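Local coordinates for uncharacterized protein (Porphyromonas gingivalis, PDB 1ZBS) that is of unknown function but is probably an N-acetylglucosamine kinase of the actin-like ATPase superfamily, transferring phosphate from ATP to a sugar, at residues G8-D13 with P192-A197; E169-E174 with A180-S185; D221-R226 with L238-S243. All blocks are in the same frame, centred on the assembly; numbering follows the deposited sequence.

In the fold
Interaction 1 joins the hairpin turn before strand 11-18, in the N-terminal sheet, to helix 192-197. Interactions 2 and 3 lie on the other side of this junction, in the domain built round the second five-stranded sheet. Along the chain interaction 2 is nested inside the loop closed by interaction 1, and interaction 3 follows both. Helices 179-188 and 192-197 are consecutive and touch through S185, F195 and P192, linking interactions 1 and 2 although their centres are about 19 Å apart. Interaction 3 lies about 18 Å from interaction 1 and about 28 Å from interaction 2, centre to centre. Interaction 1 thus bridges the two domains, while interactions 2 and 3 lie within the second.

Interaction 1: G8-D13 with P192-A197; sequences GSTKTD and PNRFLA
The side chain of R194 runs past the backbone carbonyl of S9, its CG, CD and NE all within 3.9 Å of S9 O. S9 belongs to the turn of the β-hairpin between strands 2-7 and 11-18, and the sequence GSTKTD fits the first phosphate-binding loop of the actin-like ATPase fold, so the contact probably flanks the nucleotide cleft. It joins this N-terminal hairpin to helix 192-197 of the other domain. The one hydrogen bond between the two segments comes from R194 and is weak: NE lies 3.4 Å from S9 O with an N-H...O angle of 126°. An extended chain from CG to NE (chi2 178°), starting with CG beside the backbone N, takes the arginine across to the turn. T10 adds a looser touch, its CA approaching the guanidinium obliquely.

The turn itself is tightly shaped. S9 is the centre of an inverse gamma turn, with a weak bond from T10 N to G8 O, while G8 N reaches K11 O at 3.0 Å to close the hairpin. T118, in the loop between strands 111-116 and 120-125, is touched by S9, N193 and A197, and so meets both sides of the contact. R194 also makes a cation-pi contact with F191, just before the helix. S9 O is engaged a second time by T10 OG1, which donates to it at 2.6 Å from 37° above the carbonyl plane.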
ATOM      1  N   GLY A   8       3.418  19.386   8.040  1.00 54.32           N
ATOM      2  CA  GLY A   8       2.904  18.363   7.152  1.00 58.23           C
ATOM      3  C   GLY A   8       3.676  17.075   7.361  1.00 60.75           C
ATOM      4  O   GLY A   8       4.501  16.976   8.274  1.00 61.44           O
ATOM      5  N   SER A   9       3.410  16.085   6.516  1.00 62.09           N
ATOM      6  CA  SER A   9       4.086  14.797   6.607  1.00 62.84           C
ATOM      7  C   SER A   9       5.421  14.837   5.871  1.00 63.06           C
ATOM      8  O   SER A   9       5.716  13.970   5.044  1.00 63.76           O
ATOM      9  CB  SER A   9       3.191  13.692   6.029  1.00 64.48           C
ATOM     10  OG  SER A   9       2.663  14.060   4.763  1.00 67.25           O
ATOM     11  N   THR A  10       6.218  15.859   6.181  1.00 62.87           N
ATOM     12  CA  THR A  10       7.536  16.057   5.579  1.00 61.63           C
ATOM     13  C   THR A  10       8.326  17.093   6.377  1.00 61.58           C
ATOM     14  O   THR A  10       9.333  16.764   7.012  1.00 62.83           O
ATOM     15  CB  THR A  10       7.423  16.532   4.108  1.00 61.70           C
ATOM     16  OG1 THR A  10       6.961  15.446   3.292  1.00 62.72           O
ATOM     17  CG2 THR A  10       8.774  17.016   3.586  1.00 61.54           C
ATOM     18  N   LYS A  11       7.863  18.342   6.349  1.00 58.62           N
ATOM     19  CA  LYS A  11       8.527  19.426   7.072  1.00 56.15           C
ATOM     20  C   LYS A  11       7.513  20.341   7.772  1.00 55.26           C
ATOM     21  O   LYS A  11       6.301  20.199   7.593  1.00 56.37           O
ATOM     22  CB  LYS A  11       9.385  20.255   6.104  1.00 55.23           C
ATOM     23  CG  LYS A  11       8.666  21.453   5.458  1.00 52.60           C
ATOM     24  CD  LYS A  11       7.561  21.057   4.478  1.00 53.23           C
ATOM     25  CE  LYS A  11       8.121  20.712   3.085  1.00 56.46           C
ATOM     26  NZ  LYS A  11       7.018  20.367   2.100  1.00 55.42           N
ATOM     27  N   THR A  12       8.013  21.277   8.573  1.00 55.07           N
ATOM     28  CA  THR A  12       7.144  22.214   9.274  1.00 52.92           C
ATOM     29  C   THR A  12       7.512  23.635   8.881  1.00 52.24           C
ATOM     30  O   THR A  12       8.665  24.035   9.011  1.00 52.34           O
ATOM     31  CB  THR A  12       7.281  22.083  10.792  1.00 51.33           C
ATOM     32  OG1 THR A  12       7.174  20.705  11.162  1.00 53.43           O
ATOM     33  CG2 THR A  12       6.186  22.878  11.489  1.00 50.90           C
ATOM     34  N   ASP A  13       6.537  24.396   8.395  1.00 50.98           N
ATOM     35  CA  ASP A  13       6.791  25.771   7.988  1.00 49.88           C
ATOM     36  C   ASP A  13       6.396  26.754   9.092  1.00 48.10           C
ATOM     37  O   ASP A  13       5.267  26.731   9.581  1.00 48.18           O
ATOM     38  CB  ASP A  13       6.022  26.092   6.707  1.00 50.57           C
ATOM     39  CG  ASP A  13       6.500  27.371   6.051  1.00 52.59           C
ATOM     40  OD1 ASP A  13       5.958  27.731   4.983  1.00 53.43           O
ATOM     41  OD2 ASP A  13       7.419  28.013   6.606  1.00 51.44           O
ATOM     42  N   PRO A 192       7.583   4.816   4.151  1.00 29.29           N
ATOM     43  CA  PRO A 192       7.495   4.419   2.742  1.00 28.36           C
ATOM     44  C   PRO A 192       6.716   5.466   1.923  1.00 28.50           C
ATOM     45  O   PRO A 192       6.975   5.646   0.730  1.00 28.05           O
ATOM     46  CB  PRO A 192       6.767   3.070   2.798  1.00 29.29           C
ATOM     47  CG  PRO A 192       7.003   2.579   4.197  1.00 28.69           C
ATOM     48  CD  PRO A 192       6.940   3.823   5.031  1.00 27.98           C
ATOM     49  N   ASN A 193       5.775   6.158   2.569  1.00 25.97           N
ATOM     50  CA  ASN A 193       4.982   7.179   1.882  1.00 26.09           C
ATOM     51  C   ASN A 193       5.838   8.333   1.353  1.00 26.64           C
ATOM     52  O   ASN A 193       5.628   8.798   0.228  1.00 25.50           O
ATOM     53  CB  ASN A 193       3.877   7.723   2.796  1.00 24.69           C
ATOM     54  CG  ASN A 193       4.409   8.273   4.106  1.00 26.73           C
ATOM     55  OD1 ASN A 193       5.324   7.709   4.702  1.00 26.83           O
ATOM     56  ND2 ASN A 193       3.823   9.368   4.573  1.00 23.92           N
ATOM     57  N   ARG A 194       6.796   8.791   2.159  1.00 25.52           N
ATOM     58  CA  ARG A 194       7.684   9.875   1.755  1.00 27.08           C
ATOM     59  C   ARG A 194       8.599   9.416   0.632  1.00 26.39           C
ATOM     60  O   ARG A 194       8.933  10.189  -0.270  1.00 26.82           O
ATOM     61  CB  ARG A 194       8.534  10.350   2.933  1.00 29.34           C
ATOM     62  CG  ARG A 194       7.754  11.103   4.001  1.00 35.62           C
ATOM     63  CD  ARG A 194       8.668  11.488   5.156  1.00 37.17           C
ATOM     64  NE  ARG A 194       7.920  11.785   6.371  1.00 40.74           N
ATOM     65  CZ  ARG A 194       8.470  11.871   7.576  1.00 41.90           C
ATOM     66  NH1 ARG A 194       9.777  11.681   7.717  1.00 41.85           N
ATOM     67  NH2 ARG A 194       7.717  12.139   8.635  1.00 40.42           N
ATOM     68  N   PHE A 195       9.013   8.155   0.697  1.00 25.57           N
ATOM     69  CA  PHE A 195       9.869   7.597  -0.334  1.00 24.38           C
ATOM     70  C   PHE A 195       9.111   7.674  -1.660  1.00 24.19           C
ATOM     71  O   PHE A 195       9.617   8.200  -2.656  1.00 22.95           O
ATOM     72  CB  PHE A 195      10.204   6.136  -0.023  1.00 24.23           C
ATOM     73  CG  PHE A 195      10.911   5.435  -1.147  1.00 25.84           C
ATOM     74  CD1 PHE A 195      12.228   5.765  -1.470  1.00 25.59           C
ATOM     75  CD2 PHE A 195      10.253   4.474  -1.907  1.00 24.03           C
ATOM     76  CE1 PHE A 195      12.880   5.149  -2.537  1.00 23.99           C
ATOM     77  CE2 PHE A 195      10.895   3.850  -2.977  1.00 25.27           C
ATOM     78  CZ  PHE A 195      12.213   4.187  -3.294  1.00 25.88           C
ATOM     79  N   LEU A 196       7.889   7.147  -1.645  1.00 20.43           N
ATOM     80  CA  LEU A 196       7.028   7.121  -2.815  1.00 22.45           C
ATOM     81  C   LEU A 196       6.653   8.509  -3.356  1.00 23.38           C
ATOM     82  O   LEU A 196       6.629   8.716  -4.571  1.00 21.16           O
ATOM     83  CB  LEU A 196       5.752   6.329  -2.502  1.00 19.05           C
ATOM     84  CG  LEU A 196       5.920   4.808  -2.418  1.00 18.81           C
ATOM     85  CD1 LEU A 196       4.612   4.178  -1.973  1.00 17.22           C
ATOM     86  CD2 LEU A 196       6.344   4.259  -3.786  1.00 14.29           C
ATOM     87  N   ALA A 197       6.383   9.449  -2.452  1.00 22.95           N
ATOM     88  CA  ALA A 197       6.005  10.801  -2.830  1.00 24.86           C
ATOM     89  C   ALA A 197       7.183  11.641  -3.321  1.00 26.52           C
ATOM     90  O   ALA A 197       6.991  12.761  -3.780  1.00 26.52           O
ATOM     91  CB  ALA A 197       5.334  11.501  -1.647  1.00 24.05           C
TER

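Interaction 2: E169-E174 with A180-S185; sequences EAFLQE and ADIIES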
ATOM      1  N   GLU A 169      13.838   2.565 -17.567  1.00 34.30           N
ATOM      2  CA  GLU A 169      15.282   2.687 -17.451  1.00 34.92           C
ATOM      3  C   GLU A 169      15.698   4.135 -17.204  1.00 33.54           C
ATOM      4  O   GLU A 169      16.674   4.391 -16.504  1.00 33.08           O
ATOM      5  CB  GLU A 169      15.976   2.143 -18.707  1.00 38.54           C
ATOM      6  CG  GLU A 169      15.763   0.651 -18.947  1.00 42.70           C
ATOM      7  CD  GLU A 169      14.547   0.362 -19.812  1.00 45.03           C
ATOM      8  OE1 GLU A 169      13.436   0.808 -19.459  1.00 43.99           O
ATOM      9  OE2 GLU A 169      14.706  -0.313 -20.849  1.00 48.96           O
ATOM     10  N   ALA A 170      14.949   5.078 -17.767  1.00 31.32           N
ATOM     11  CA  ALA A 170      15.242   6.496 -17.584  1.00 30.04           C
ATOM     12  C   ALA A 170      14.982   6.905 -16.128  1.00 30.50           C
ATOM     13  O   ALA A 170      15.713   7.721 -15.563  1.00 26.52           O
ATOM     14  CB  ALA A 170      14.384   7.333 -18.527  1.00 28.93           C
ATOM     15  N   PHE A 171      13.933   6.321 -15.539  1.00 30.30           N
ATOM     16  CA  PHE A 171      13.524   6.575 -14.157  1.00 27.75           C
ATOM     17  C   PHE A 171      14.513   5.956 -13.178  1.00 28.63           C
ATOM     18  O   PHE A 171      15.040   6.631 -12.293  1.00 27.00           O
ATOM     19  CB  PHE A 171      12.125   5.971 -13.900  1.00 27.06           C
ATOM     20  CG  PHE A 171      11.652   6.081 -12.464  1.00 21.71           C
ATOM     21  CD1 PHE A 171      11.039   7.244 -12.002  1.00 21.96           C
ATOM     22  CD2 PHE A 171      11.808   5.018 -11.581  1.00 21.66           C
ATOM     23  CE1 PHE A 171      10.582   7.349 -10.677  1.00 24.49           C
ATOM     24  CE2 PHE A 171      11.355   5.106 -10.249  1.00 24.25           C
ATOM     25  CZ  PHE A 171      10.739   6.276  -9.798  1.00 23.13           C
ATOM     26  N   LEU A 172      14.761   4.662 -13.338  1.00 29.14           N
ATOM     27  CA  LEU A 172      15.666   3.949 -12.438  1.00 32.23           C
ATOM     28  C   LEU A 172      17.078   4.541 -12.391  1.00 33.44           C
ATOM     29  O   LEU A 172      17.678   4.643 -11.319  1.00 33.91           O
ATOM     30  CB  LEU A 172      15.729   2.469 -12.836  1.00 33.33           C
ATOM     31  CG  LEU A 172      14.409   1.672 -12.772  1.00 33.21           C
ATOM     32  CD1 LEU A 172      14.656   0.240 -13.258  1.00 32.29           C
ATOM     33  CD2 LEU A 172      13.884   1.648 -11.332  1.00 31.65           C
ATOM     34  N   GLN A 173      17.598   4.931 -13.552  1.00 33.97           N
ATOM     35  CA  GLN A 173      18.935   5.506 -13.644  1.00 35.90           C
ATOM     36  C   GLN A 173      19.039   6.916 -13.025  1.00 35.35           C
ATOM     37  O   GLN A 173      20.062   7.270 -12.436  1.00 34.30           O
ATOM     38  CB  GLN A 173      19.385   5.530 -15.114  1.00 37.52           C
ATOM     39  CG  GLN A 173      19.907   4.181 -15.647  1.00 39.96           C
ATOM     40  CD  GLN A 173      19.979   4.123 -17.176  1.00 42.36           C
ATOM     41  OE1 GLN A 173      20.127   5.151 -17.847  1.00 41.31           O
ATOM     42  NE2 GLN A 173      19.888   2.913 -17.729  1.00 42.92           N
ATOM     43  N   GLU A 174      17.983   7.714 -13.149  1.00 33.69           N
ATOM     44  CA  GLU A 174      17.997   9.054 -12.594  1.00 32.85           C
ATOM     45  C   GLU A 174      18.122   9.011 -11.077  1.00 32.58           C
ATOM     46  O   GLU A 174      18.818   9.835 -10.475  1.00 30.04           O
ATOM     47  CB  GLU A 174      16.727   9.799 -12.974  1.00 33.92           C
ATOM     48  CG  GLU A 174      16.689  11.207 -12.440  1.00 38.22           C
ATOM     49  CD  GLU A 174      15.472  11.963 -12.919  1.00 41.06           C
ATOM     50  OE1 GLU A 174      15.055  11.741 -14.076  1.00 44.28           O
ATOM     51  OE2 GLU A 174      14.946  12.791 -12.148  1.00 43.97           O
ATOM     52  N   ALA A 180      14.646  -4.222  -6.845  1.00 29.33           N
ATOM     53  CA  ALA A 180      14.843  -4.714  -5.487  1.00 28.09           C
ATOM     54  C   ALA A 180      14.993  -3.576  -4.462  1.00 28.65           C
ATOM     55  O   ALA A 180      14.487  -3.689  -3.340  1.00 28.14           O
ATOM     56  CB  ALA A 180      16.049  -5.663  -5.430  1.00 28.83           C
ATOM     57  N   ASP A 181      15.664  -2.481  -4.827  1.00 27.39           N
ATOM     58  CA  ASP A 181      15.803  -1.359  -3.878  1.00 28.74           C
ATOM     59  C   ASP A 181      14.422  -0.748  -3.595  1.00 26.04           C
ATOM     60  O   ASP A 181      14.117  -0.377  -2.456  1.00 26.18           O
ATOM     61  CB  ASP A 181      16.735  -0.254  -4.412  1.00 30.92           C
ATOM     62  CG  ASP A 181      18.163  -0.731  -4.627  1.00 34.74           C
ATOM     63  OD1 ASP A 181      18.669  -1.513  -3.795  1.00 36.41           O
ATOM     64  OD2 ASP A 181      18.788  -0.306  -5.626  1.00 37.86           O
ATOM     65  N   ILE A 182      13.595  -0.640  -4.630  1.00 23.24           N
ATOM     66  CA  ILE A 182      12.259  -0.083  -4.463  1.00 23.70           C
ATOM     67  C   ILE A 182      11.452  -0.953  -3.486  1.00 24.05           C
ATOM     68  O   ILE A 182      10.813  -0.433  -2.564  1.00 25.58           O
ATOM     69  CB  ILE A 182      11.561   0.056  -5.842  1.00 22.04           C
ATOM     70  CG1 ILE A 182      12.331   1.088  -6.677  1.00 20.30           C
ATOM     71  CG2 ILE A 182      10.109   0.489  -5.678  1.00 19.76           C
ATOM     72  CD1 ILE A 182      11.837   1.277  -8.083  1.00 15.57           C
ATOM     73  N   ILE A 183      11.514  -2.271  -3.651  1.00 24.40           N
ATOM     74  CA  ILE A 183      10.799  -3.181  -2.755  1.00 25.68           C
ATOM     75  C   ILE A 183      11.288  -2.999  -1.321  1.00 26.39           C
ATOM     76  O   ILE A 183      10.492  -2.916  -0.382  1.00 24.23           O
ATOM     77  CB  ILE A 183      11.004  -4.658  -3.162  1.00 27.02           C
ATOM     78  CG1 ILE A 183      10.352  -4.913  -4.516  1.00 27.36           C
ATOM     79  CG2 ILE A 183      10.385  -5.589  -2.121  1.00 25.87           C
ATOM     80  CD1 ILE A 183       8.886  -4.578  -4.546  1.00 24.64           C
ATOM     81  N   GLU A 184      12.607  -2.941  -1.161  1.00 28.65           N
ATOM     82  CA  GLU A 184      13.217  -2.753   0.152  1.00 30.00           C
ATOM     83  C   GLU A 184      12.715  -1.454   0.816  1.00 28.38           C
ATOM     84  O   GLU A 184      12.252  -1.477   1.959  1.00 28.10           O
ATOM     85  CB  GLU A 184      14.757  -2.757   0.013  1.00 33.48           C
ATOM     86  CG  GLU A 184      15.537  -2.256   1.245  1.00 38.77           C
ATOM     87  CD  GLU A 184      17.050  -2.212   1.033  1.00 41.52           C
ATOM     88  OE1 GLU A 184      17.505  -1.814  -0.076  1.00 45.28           O
ATOM     89  OE2 GLU A 184      17.808  -2.549   1.984  1.00 42.53           O
ATOM     90  N   SER A 185      12.761  -0.335   0.095  1.00 27.54           N
ATOM     91  CA  SER A 185      12.316   0.950   0.659  1.00 26.98           C
ATOM     92  C   SER A 185      10.817   1.006   0.947  1.00 25.49           C
ATOM     93  O   SER A 185      10.387   1.579   1.946  1.00 26.12           O
ATOM     94  CB  SER A 185      12.676   2.104  -0.282  1.00 26.45           C
ATOM     95  OG  SER A 185      14.074   2.164  -0.494  1.00 30.94           O
TER
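This is a small, purely apolar contact between two consecutive helices, 167-174 and 179-188, in the helical part of the second domain, about 25 Å from the centre of the chain to the centre of the contact. Only the ends of side chains meet: the nearest CA pair, L172 and I182, is 9.6 Å apart, and 72 Å² is buried over both sides. On the side of helix 179-188 a single methyl does the touching. I182 CD1 lies 3.9 Å from L172 CD2 and also reaches the rim of the F171 ring, near its plane, where CE2 is 4.4 Å away. I182 extends it across the gap, with CG1 beside the backbone N and chi2 at 176°; L172 meets it roughly at a right angle.

The surroundings are equally apolar. F171 stacks edge-to-face with both F199 and F202, and I155 and L159 of helix 147-159 pack on I182, with I155 also meeting F171. L141 of the second subunit lies against I182 and I183, so this cluster reaches the subunit interface. On the second helix D181 O accepts two bonds from one residue, the backbone N of S185 at 2.9 Å and its hydroxyl OG at 3.2 Å, the latter from above the carbonyl plane. The arrangement is that of two short helices in succession, joined by a short loop, that share a hydrophobic core with the longer helix 147-159.

Interaction 3: D221-R226 with L238-S243; sequences DDFLVR and LHFIGS
The 2.9 Å bond from V225 N to D221 O closes the helical turn that presents F223 and L224 to L238 and F240 of the neighbouring strand. Across the contact itself everything is apolar and buried. L224 CD2 makes the closest approach, 3.6 Å from L238 CD2, and the same methyl comes to the edge of the F240 ring, near its plane, at 4.2 Å from CZ. The two phenylalanines meet at their CE1 atoms, 3.8 Å apart, each ring oblique to the other's approach, with the side chains sliding past each other in opposite directions. With CG anti to its backbone N (chi1 168°), F223 carries its ring toward the strand and brings CE1 to F240. The axes of the segments 221-226 and 238-241 come within 12.9 Å, their N-to-C directions 124° apart, wide enough for a layer of side chains between helix and strand.

F240 also packs on L252 and I256 of helix 249-258, and V255 of that helix touches L224, so two helices share this sheet face. H239 and I241, alternating with L238 and F240 along the strand, instead reach helix 97-105. D221 OD2 forms a salt bridge with R259, and R226 NE one with E144. Helices on both faces of a mixed sheet in 3-2-1-4-5 order, with strand 238-241 parallel to 111-116, are the hallmark of the ribonuclease H-like domain of actin-like ATPases.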
ATOM      1  N   ASP A 221      -9.318  12.431 -10.287  1.00 23.45           N
ATOM      2  CA  ASP A 221     -10.750  12.218 -10.452  1.00 25.65           C
ATOM      3  C   ASP A 221     -11.244  11.355  -9.287  1.00 26.05           C
ATOM      4  O   ASP A 221     -12.284  11.639  -8.687  1.00 25.05           O
ATOM      5  CB  ASP A 221     -11.042  11.525 -11.792  1.00 27.99           C
ATOM      6  CG  ASP A 221     -12.528  11.471 -12.110  1.00 31.66           C
ATOM      7  OD1 ASP A 221     -13.148  12.549 -12.264  1.00 34.56           O
ATOM      8  OD2 ASP A 221     -13.079  10.352 -12.202  1.00 33.95           O
ATOM      9  N   ASP A 222     -10.472  10.316  -8.980  1.00 24.31           N
ATOM     10  CA  ASP A 222     -10.761   9.394  -7.894  1.00 26.27           C
ATOM     11  C   ASP A 222     -10.857  10.135  -6.573  1.00 25.15           C
ATOM     12  O   ASP A 222     -11.697   9.820  -5.729  1.00 23.28           O
ATOM     13  CB  ASP A 222      -9.646   8.353  -7.765  1.00 30.48           C
ATOM     14  CG  ASP A 222     -10.082   6.980  -8.189  1.00 35.49           C
ATOM     15  OD1 ASP A 222      -9.801   6.598  -9.347  1.00 37.30           O
ATOM     16  OD2 ASP A 222     -10.713   6.282  -7.359  1.00 40.44           O
ATOM     17  N   PHE A 223      -9.961  11.098  -6.381  1.00 23.95           N
ATOM     18  CA  PHE A 223      -9.976  11.874  -5.153  1.00 23.19           C
ATOM     19  C   PHE A 223     -11.296  12.627  -5.030  1.00 23.03           C
ATOM     20  O   PHE A 223     -11.926  12.611  -3.968  1.00 24.69           O
ATOM     21  CB  PHE A 223      -8.805  12.858  -5.100  1.00 19.36           C
ATOM     22  CG  PHE A 223      -8.928  13.875  -3.997  1.00 18.98           C
ATOM     23  CD1 PHE A 223      -9.485  15.125  -4.251  1.00 16.73           C
ATOM     24  CD2 PHE A 223      -8.532  13.570  -2.698  1.00 15.78           C
ATOM     25  CE1 PHE A 223      -9.657  16.052  -3.221  1.00 20.22           C
ATOM     26  CE2 PHE A 223      -8.698  14.487  -1.657  1.00 19.82           C
ATOM     27  CZ  PHE A 223      -9.261  15.735  -1.919  1.00 19.11           C
ATOM     28  N   LEU A 224     -11.728  13.273  -6.107  1.00 23.04           N
ATOM     29  CA  LEU A 224     -12.984  14.021  -6.062  1.00 25.63           C
ATOM     30  C   LEU A 224     -14.155  13.101  -5.754  1.00 26.06           C
ATOM     31  O   LEU A 224     -14.952  13.361  -4.845  1.00 24.31           O
ATOM     32  CB  LEU A 224     -13.231  14.731  -7.394  1.00 25.11           C
ATOM     33  CG  LEU A 224     -12.219  15.834  -7.691  1.00 25.24           C
ATOM     34  CD1 LEU A 224     -12.435  16.378  -9.097  1.00 24.97           C
ATOM     35  CD2 LEU A 224     -12.366  16.934  -6.650  1.00 26.80           C
ATOM     36  N   VAL A 225     -14.243  12.017  -6.514  1.00 25.80           N
ATOM     37  CA  VAL A 225     -15.309  11.050  -6.343  1.00 27.55           C
ATOM     38  C   VAL A 225     -15.468  10.558  -4.901  1.00 28.86           C
ATOM     39  O   VAL A 225     -16.532  10.709  -4.303  1.00 28.17           O
ATOM     40  CB  VAL A 225     -15.085   9.823  -7.256  1.00 28.21           C
ATOM     41  CG1 VAL A 225     -16.186   8.790  -7.021  1.00 28.47           C
ATOM     42  CG2 VAL A 225     -15.082  10.258  -8.725  1.00 29.63           C
ATOM     43  N   ARG A 226     -14.405   9.987  -4.344  1.00 28.67           N
ATOM     44  CA  ARG A 226     -14.447   9.433  -2.991  1.00 28.15           C
ATOM     45  C   ARG A 226     -14.177  10.405  -1.852  1.00 27.30           C
ATOM     46  O   ARG A 226     -14.202  10.010  -0.685  1.00 27.18           O
ATOM     47  CB  ARG A 226     -13.447   8.291  -2.894  1.00 29.79           C
ATOM     48  CG  ARG A 226     -13.511   7.355  -4.078  1.00 33.67           C
ATOM     49  CD  ARG A 226     -12.143   6.784  -4.365  1.00 36.52           C
ATOM     50  NE  ARG A 226     -11.735   5.783  -3.390  1.00 39.41           N
ATOM     51  CZ  ARG A 226     -11.862   4.471  -3.577  1.00 40.84           C
ATOM     52  NH1 ARG A 226     -12.390   4.008  -4.702  1.00 40.65           N
ATOM     53  NH2 ARG A 226     -11.433   3.620  -2.654  1.00 39.89           N
ATOM     54  N   LEU A 238     -14.231  24.486  -5.154  1.00 36.23           N
ATOM     55  CA  LEU A 238     -13.161  23.699  -4.530  1.00 33.29           C
ATOM     56  C   LEU A 238     -11.870  24.482  -4.295  1.00 31.37           C
ATOM     57  O   LEU A 238     -11.288  25.039  -5.223  1.00 29.54           O
ATOM     58  CB  LEU A 238     -12.847  22.475  -5.391  1.00 31.85           C
ATOM     59  CG  LEU A 238     -13.709  21.221  -5.240  1.00 33.68           C
ATOM     60  CD1 LEU A 238     -15.164  21.588  -5.061  1.00 31.61           C
ATOM     61  CD2 LEU A 238     -13.512  20.324  -6.457  1.00 30.78           C
ATOM     62  N   HIS A 239     -11.424  24.509  -3.048  1.00 29.51           N
ATOM     63  CA  HIS A 239     -10.194  25.194  -2.694  1.00 29.60           C
ATOM     64  C   HIS A 239      -9.146  24.138  -2.378  1.00 29.80           C
ATOM     65  O   HIS A 239      -9.419  23.188  -1.646  1.00 31.83           O
ATOM     66  CB  HIS A 239     -10.429  26.102  -1.489  1.00 30.02           C
ATOM     67  CG  HIS A 239     -11.262  27.304  -1.806  1.00 31.04           C
ATOM     68  ND1 HIS A 239     -10.796  28.348  -2.576  1.00 30.00           N
ATOM     69  CD2 HIS A 239     -12.540  27.618  -1.484  1.00 29.65           C
ATOM     70  CE1 HIS A 239     -11.748  29.250  -2.716  1.00 29.52           C
ATOM     71  NE2 HIS A 239     -12.818  28.831  -2.064  1.00 31.51           N
ATOM     72  N   PHE A 240      -7.948  24.297  -2.929  1.00 29.75           N
ATOM     73  CA  PHE A 240      -6.885  23.311  -2.718  1.00 29.69           C
ATOM     74  C   PHE A 240      -5.593  23.877  -2.193  1.00 29.93           C
ATOM     75  O   PHE A 240      -5.235  25.028  -2.453  1.00 31.41           O
ATOM     76  CB  PHE A 240      -6.559  22.578  -4.021  1.00 27.26           C
ATOM     77  CG  PHE A 240      -7.627  21.629  -4.474  1.00 24.70           C
ATOM     78  CD1 PHE A 240      -7.516  20.263  -4.219  1.00 23.91           C
ATOM     79  CD2 PHE A 240      -8.731  22.095  -5.183  1.00 24.57           C
ATOM     80  CE1 PHE A 240      -8.482  19.367  -4.669  1.00 22.54           C
ATOM     81  CE2 PHE A 240      -9.712  21.212  -5.640  1.00 24.66           C
ATOM     82  CZ  PHE A 240      -9.585  19.843  -5.383  1.00 25.83           C
ATOM     83  N   ILE A 241      -4.873  23.043  -1.459  1.00 30.25           N
ATOM     84  CA  ILE A 241      -3.588  23.443  -0.923  1.00 31.12           C
ATOM     85  C   ILE A 241      -2.619  22.274  -1.110  1.00 27.94           C
ATOM     86  O   ILE A 241      -3.040  21.128  -1.225  1.00 26.10           O
ATOM     87  CB  ILE A 241      -3.727  23.834   0.567  1.00 33.00           C
ATOM     88  CG1 ILE A 241      -2.789  24.995   0.865  1.00 36.60           C
ATOM     89  CG2 ILE A 241      -3.450  22.653   1.474  1.00 35.53           C
ATOM     90  CD1 ILE A 241      -3.301  26.321   0.307  1.00 37.72           C
ATOM     91  N   GLY A 242      -1.327  22.564  -1.178  1.00 27.76           N
ATOM     92  CA  GLY A 242      -0.372  21.484  -1.328  1.00 25.52           C
ATOM     93  C   GLY A 242       0.525  21.492  -2.550  1.00 24.34           C
ATOM     94  O   GLY A 242       0.180  22.025  -3.607  1.00 22.90           O
ATOM     95  N   SER A 243       1.687  20.868  -2.390  1.00 23.97           N
ATOM     96  CA  SER A 243       2.680  20.782  -3.451  1.00 27.04           C
ATOM     97  C   SER A 243       2.153  20.095  -4.705  1.00 24.50           C
ATOM     98  O   SER A 243       2.393  20.561  -5.812  1.00 26.31           O
ATOM     99  CB  SER A 243       3.931  20.068  -2.927  1.00 29.88           C
ATOM    100  OG  SER A 243       3.585  18.897  -2.190  1.00 37.86           O
TER